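PDB 3JYZ: type IV pilin structural subunit from Pseudomonas aeruginosa, which probably polymerises into the type IV pili of the bacterial surface, thin filaments that serve in attachment and twitching motility. Local coordinates for residues 57-62 with 71-76; 87-92 with 118-123. All coordinates share one frame; numbering follows the deposited sequence.

Contact 1: residues 57-62 with 71-76; sequences VTSVLM and TITYVA
V57 and Y74 open a beta hairpin in which one face of the two strands packs closely and the other is wetted. On the apolar face V57 splits its methyls: with CG1 anti to the backbone N (chi1 179°), that branch meets I72 CG2 at 4.0 Å while CG2 rests obliquely against Y74 CE1. V60 CG1 and I72 CG1 touch more loosely. L17, A18 and L15 of helix 4-28 close over V57, V60 and I72, and the Y74 hydroxyl bonds to the carbonyl of V11.

On the reverse face, with S59, L61, T71 and T73, water does part of the joining. S59 OG stands over T73 CB at 3.5 Å, and one water bridges S59 OG, T73 OG1 and the T71 carbonyl; a second links L61 O with T71 OG1.

Between the faces, T71 and L61 exchange two backbone bonds. Towards V57 the ladder slips by one residue in a classic beta bulge: T73 O accepts from T58 N at 2.7 Å, bent to 135° at the hydrogen, and only weakly from S59 N at 3.3 Å. One carbonyl thus serves two consecutive amides, so the chain turns its corner at T58 without giving up its pairing to T73.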
loop_
_atom_site.group_PDB
_atom_site.type_symbol
_atom_site.label_atom_id
_atom_site.label_comp_id
_atom_site.label_asym_id
_atom_site.label_seq_id
_atom_site.Cartn_x
_atom_site.Cartn_y
_atom_site.Cartn_z
ATOM N N VAL A 57 4.483 -13.056 -1.220
ATOM C CA VAL A 57 3.825 -11.974 -1.913
ATOM C C VAL A 57 3.687 -12.253 -3.403
ATOM O O VAL A 57 4.630 -12.481 -4.023
ATOM C CB VAL A 57 4.552 -10.677 -1.706
ATOM C CG1 VAL A 57 3.874 -9.553 -2.444
ATOM C CG2 VAL A 57 4.567 -10.401 -0.246
ATOM N N THR A 58 2.454 -12.278 -3.877
ATOM C CA THR A 58 2.176 -12.454 -5.301
ATOM C C THR A 58 2.539 -11.194 -6.078
ATOM O O THR A 58 3.202 -11.259 -7.112
ATOM C CB THR A 58 0.693 -12.776 -5.529
ATOM O OG1 THR A 58 0.421 -14.091 -5.032
ATOM C CG2 THR A 58 0.326 -12.716 -7.011
ATOM N N SER A 59 2.131 -10.040 -5.562
ATOM C CA SER A 59 2.294 -8.801 -6.301
ATOM C C SER A 59 2.171 -7.587 -5.397
ATOM O O SER A 59 1.500 -7.635 -4.363
ATOM C CB SER A 59 1.258 -8.720 -7.429
ATOM O OG SER A 59 -0.066 -8.776 -6.921
ATOM N N VAL A 60 2.838 -6.511 -5.802
ATOM C CA VAL A 60 2.749 -5.214 -5.145
ATOM C C VAL A 60 2.532 -4.245 -6.291
ATOM O O VAL A 60 3.469 -3.926 -7.021
ATOM C CB VAL A 60 4.066 -4.873 -4.427
ATOM C CG1 VAL A 60 3.975 -3.510 -3.755
ATOM C CG2 VAL A 60 4.416 -5.968 -3.406
ATOM N N LEU A 61 1.291 -3.805 -6.477
ATOM C CA LEU A 61 0.951 -3.042 -7.677
ATOM C C LEU A 61 0.363 -1.678 -7.356
ATOM O O LEU A 61 -0.488 -1.543 -6.472
ATOM C CB LEU A 61 -0.024 -3.833 -8.554
ATOM C CG LEU A 61 0.606 -5.022 -9.285
ATOM C CD1 LEU A 61 -0.481 -5.916 -9.865
ATOM C CD2 LEU A 61 1.573 -4.567 -10.378
HETATM N N MSE A 62 0.801 -0.669 -8.102
HETATM C CA MSE A 62 0.206 0.658 -8.010
HETATM C C MSE A 62 -1.032 0.740 -8.890
HETATM O O MSE A 62 -1.077 0.178 -9.981
HETATM C CB MSE A 62 1.209 1.723 -8.432
HETATM C CG MSE A 62 2.369 1.835 -7.480
HETATM SE SE MSE A 62 3.689 3.149 -8.036
HETATM C CE MSE A 62 2.624 4.760 -7.968
ATOM N N THR A 71 -1.669 -1.983 -3.891
ATOM C CA THR A 71 -2.292 -3.208 -3.401
ATOM C C THR A 71 -1.233 -4.288 -3.287
ATOM O O THR A 71 -0.534 -4.591 -4.263
ATOM C CB THR A 71 -3.396 -3.699 -4.351
ATOM O OG1 THR A 71 -4.390 -2.680 -4.473
ATOM C CG2 THR A 71 -4.038 -4.980 -3.823
ATOM N N ILE A 72 -1.099 -4.851 -2.091
ATOM C CA ILE A 72 -0.237 -6.004 -1.891
ATOM C C ILE A 72 -1.124 -7.237 -1.847
ATOM O O ILE A 72 -2.062 -7.313 -1.038
ATOM C CB ILE A 72 0.512 -5.922 -0.572
ATOM C CG1 ILE A 72 1.302 -4.618 -0.482
ATOM C CG2 ILE A 72 1.426 -7.136 -0.411
ATOM C CD1 ILE A 72 1.893 -4.395 0.906
ATOM N N THR A 73 -0.837 -8.190 -2.730
ATOM C CA THR A 73 -1.559 -9.452 -2.778
ATOM C C THR A 73 -0.638 -10.556 -2.285
ATOM O O THR A 73 0.469 -10.724 -2.789
ATOM C CB THR A 73 -2.028 -9.752 -4.215
ATOM O OG1 THR A 73 -2.910 -8.711 -4.655
ATOM C CG2 THR A 73 -2.747 -11.111 -4.280
ATOM N N TYR A 74 -1.092 -11.305 -1.284
ATOM C CA TYR A 74 -0.281 -12.358 -0.682
ATOM C C TYR A 74 -0.583 -13.728 -1.268
ATOM O O TYR A 74 -1.687 -13.964 -1.739
ATOM C CB TYR A 74 -0.537 -12.386 0.825
ATOM C CG TYR A 74 0.031 -11.168 1.490
ATOM C CD1 TYR A 74 1.331 -11.162 1.949
ATOM C CD2 TYR A 74 -0.719 -10.005 1.609
ATOM C CE1 TYR A 74 1.876 -10.044 2.542
ATOM C CE2 TYR A 74 -0.180 -8.870 2.202
ATOM C CZ TYR A 74 1.115 -8.905 2.670
ATOM O OH TYR A 74 1.693 -7.801 3.266
ATOM N N VAL A 75 0.407 -14.615 -1.241
ATOM C CA VAL A 75 0.177 -16.003 -1.633
ATOM C C VAL A 75 -0.485 -16.684 -0.437
ATOM O O VAL A 75 0.181 -17.043 0.537
ATOM C CB VAL A 75 1.480 -16.718 -2.033
ATOM C CG1 VAL A 75 1.158 -18.064 -2.696
ATOM C CG2 VAL A 75 2.308 -15.835 -2.983
ATOM N N ALA A 76 -1.803 -16.822 -0.513
ATOM C CA ALA A 76 -2.589 -17.249 0.642
ATOM C C ALA A 76 -2.067 -18.536 1.284
ATOM O O ALA A 76 -1.926 -18.613 2.500
ATOM C CB ALA A 76 -4.046 -17.382 0.272
HETATM O O HOH W 1 -1.500 -6.674 -5.894
HETATM O O HOH W 2 -3.642 -0.676 -6.214
#

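Contact 2: residues 87-92 with 118-123; sequences TLILSP and ACTSAS
L90 and C119 face each other as a non-hydrogen-bonded pair in the antiparallel sheet of the pilin globular domain, where strand 87-95 runs beside strand 114-120. The first shell is apolar and built round sulfur. C119 carries SG anti to its own amide nitrogen (chi1 -179°), and L90 CD2 comes to 3.5 Å from SG. L88 reaches the same sulfur with CD1, more distantly, and sends its other methyl, CD2, to within 3.6 Å of S121 CB, so its fork spans the end of the strand.

The backbone holds these side chains in step. I89 and T120 exchange two nearly straight bonds, I89 N to T120 O at 3.0 Å (172° at the hydrogen) and T120 N to I89 O, both with the donor in the carbonyl plane; S91 and A118 exchange two more, S91 N in the plane of the A118 carbonyl and A118 N tilted 22° from that of S91.

The other face is mixed: beside the apolar I89 and A118, T120 and S91 bring hydroxyls that a water joins. T120 OG1 lies 3.5 Å from I89 CB, and the water donates to both T120 OG1 and I89 O while also bonding to S91 OG. The I89 carbonyl therefore accepts from a backbone amide and a water. T120 OG1 has a further partner in A136 O.

Farther out, the C119-C149 disulfide ties this strand to the C-terminal tail and closes the disulfide-bounded loop (D-region) characteristic of type IV pilins, while L15 and A18 of helix 4-28 lie against L90. S121 OG bonds to the carbonyl of C149, giving the tail a second hold. Just past the strand comes an ST turn, whose defining bond runs from S123 N to S121 OG at 3.1 Å.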
loop_
_atom_site.group_PDB
_atom_site.type_symbol
_atom_site.label_atom_id
_atom_site.label_comp_id
_atom_site.label_asym_id
_atom_site.label_seq_id
_atom_site.Cartn_x
_atom_site.Cartn_y
_atom_site.Cartn_z
ATOM N N THR A 87 -5.293 -9.445 0.715
ATOM C CA THR A 87 -4.758 -8.158 0.260
ATOM C C THR A 87 -4.679 -7.108 1.352
ATOM O O THR A 87 -5.505 -7.071 2.277
ATOM C CB THR A 87 -5.554 -7.554 -0.924
ATOM O OG1 THR A 87 -6.849 -7.137 -0.474
ATOM C CG2 THR A 87 -5.702 -8.570 -2.047
ATOM N N LEU A 88 -3.660 -6.266 1.218
ATOM C CA LEU A 88 -3.549 -5.032 1.970
ATOM C C LEU A 88 -3.512 -3.865 0.987
ATOM O O LEU A 88 -3.015 -4.004 -0.136
ATOM C CB LEU A 88 -2.267 -5.020 2.804
ATOM C CG LEU A 88 -2.155 -6.013 3.952
ATOM C CD1 LEU A 88 -0.819 -5.832 4.679
ATOM C CD2 LEU A 88 -3.337 -5.844 4.914
ATOM N N ILE A 89 -4.032 -2.720 1.420
ATOM C CA ILE A 89 -4.016 -1.506 0.622
ATOM C C ILE A 89 -3.164 -0.449 1.329
ATOM O O ILE A 89 -3.330 -0.217 2.528
ATOM C CB ILE A 89 -5.431 -0.937 0.431
ATOM C CG1 ILE A 89 -6.400 -2.014 -0.072
ATOM C CG2 ILE A 89 -5.388 0.278 -0.501
ATOM C CD1 ILE A 89 -6.027 -2.599 -1.397
ATOM N N LEU A 90 -2.246 0.169 0.595
ATOM C CA LEU A 90 -1.460 1.291 1.108
ATOM C C LEU A 90 -1.871 2.542 0.336
ATOM O O LEU A 90 -1.681 2.617 -0.877
ATOM C CB LEU A 90 0.044 1.047 0.944
ATOM C CG LEU A 90 0.581 -0.310 1.407
ATOM C CD1 LEU A 90 2.104 -0.410 1.237
ATOM C CD2 LEU A 90 0.204 -0.605 2.843
ATOM N N SER A 91 -2.426 3.523 1.044
ATOM C CA SER A 91 -2.984 4.719 0.415
ATOM C C SER A 91 -2.157 5.939 0.813
ATOM O O SER A 91 -1.996 6.215 2.003
ATOM C CB SER A 91 -4.437 4.905 0.861
ATOM O OG SER A 91 -5.238 3.786 0.498
ATOM N N PRO A 92 -1.614 6.665 -0.176
ATOM C CA PRO A 92 -0.746 7.820 0.110
ATOM C C PRO A 92 -1.473 9.168 0.178
ATOM O O PRO A 92 -2.457 9.403 -0.532
ATOM C CB PRO A 92 0.227 7.834 -1.073
ATOM C CG PRO A 92 -0.531 7.186 -2.199
ATOM C CD PRO A 92 -1.617 6.303 -1.605
ATOM N N ALA A 118 -1.361 5.277 4.702
ATOM C CA ALA A 118 -2.308 4.520 5.510
ATOM C C ALA A 118 -2.359 3.082 5.013
ATOM O O ALA A 118 -2.456 2.845 3.802
ATOM C CB ALA A 118 -3.691 5.153 5.413
ATOM N N CYS A 119 -2.265 2.125 5.931
ATOM C CA CYS A 119 -2.402 0.722 5.566
ATOM C C CYS A 119 -3.741 0.201 6.043
ATOM O O CYS A 119 -4.095 0.393 7.207
ATOM C CB CYS A 119 -1.293 -0.121 6.186
ATOM S SG CYS A 119 -1.419 -1.879 5.711
ATOM N N THR A 120 -4.509 -0.433 5.149
ATOM C CA THR A 120 -5.762 -1.005 5.517
ATOM C C THR A 120 -5.870 -2.515 5.116
ATOM O O THR A 120 -5.380 -2.918 4.125
ATOM C CB THR A 120 -6.960 -0.229 4.921
ATOM O OG1 THR A 120 -6.773 -0.113 3.527
ATOM C CG2 THR A 120 -7.077 1.142 5.535
ATOM N N SER A 121 -6.495 -3.273 5.975
ATOM C CA SER A 121 -6.796 -4.671 5.751
ATOM C C SER A 121 -8.330 -4.770 5.651
ATOM O O SER A 121 -8.966 -3.872 5.281
ATOM C CB SER A 121 -6.301 -5.489 6.939
ATOM O OG SER A 121 -6.986 -5.110 8.089
ATOM N N ALA A 122 -8.883 -5.889 6.037
ATOM C CA ALA A 122 -10.320 -5.913 6.177
ATOM C C ALA A 122 -10.859 -4.852 7.174
ATOM O O ALA A 122 -12.016 -4.540 7.152
ATOM C CB ALA A 122 -10.751 -7.335 6.610
ATOM N N SER A 123 -9.994 -4.387 8.050
ATOM C CA SER A 123 -10.338 -3.288 8.947
ATOM C C SER A 123 -9.365 -2.106 8.781
ATOM O O SER A 123 -8.343 -2.218 8.213
ATOM C CB SER A 123 -10.459 -3.709 10.395
ATOM O OG SER A 123 -9.360 -4.398 10.809
HETATM O O HOH W 3 -5.149 2.147 2.705
#

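The two contacts lie in series along the chain, contact 1 closing its hairpin before contact 2 begins, with centres about 12 Å apart. Both belong to one antiparallel sheet, in which strands 70-74 and 87-95 are neighbours and form the seam between them: I72 N probably bonds to L88 O at 2.9 Å, and Y74 OH packs on L88 CD1 at 3.5 Å. The apolar face of each contact is turned to helix 4-28, where L15 touches both I72 and L90. Contact 1 thus adds a local hairpin, whereas contact 2 brings in a later strand and, through its disulfide, the C-terminus, so that one helix-backed sheet gathers distant parts of the pilin domain.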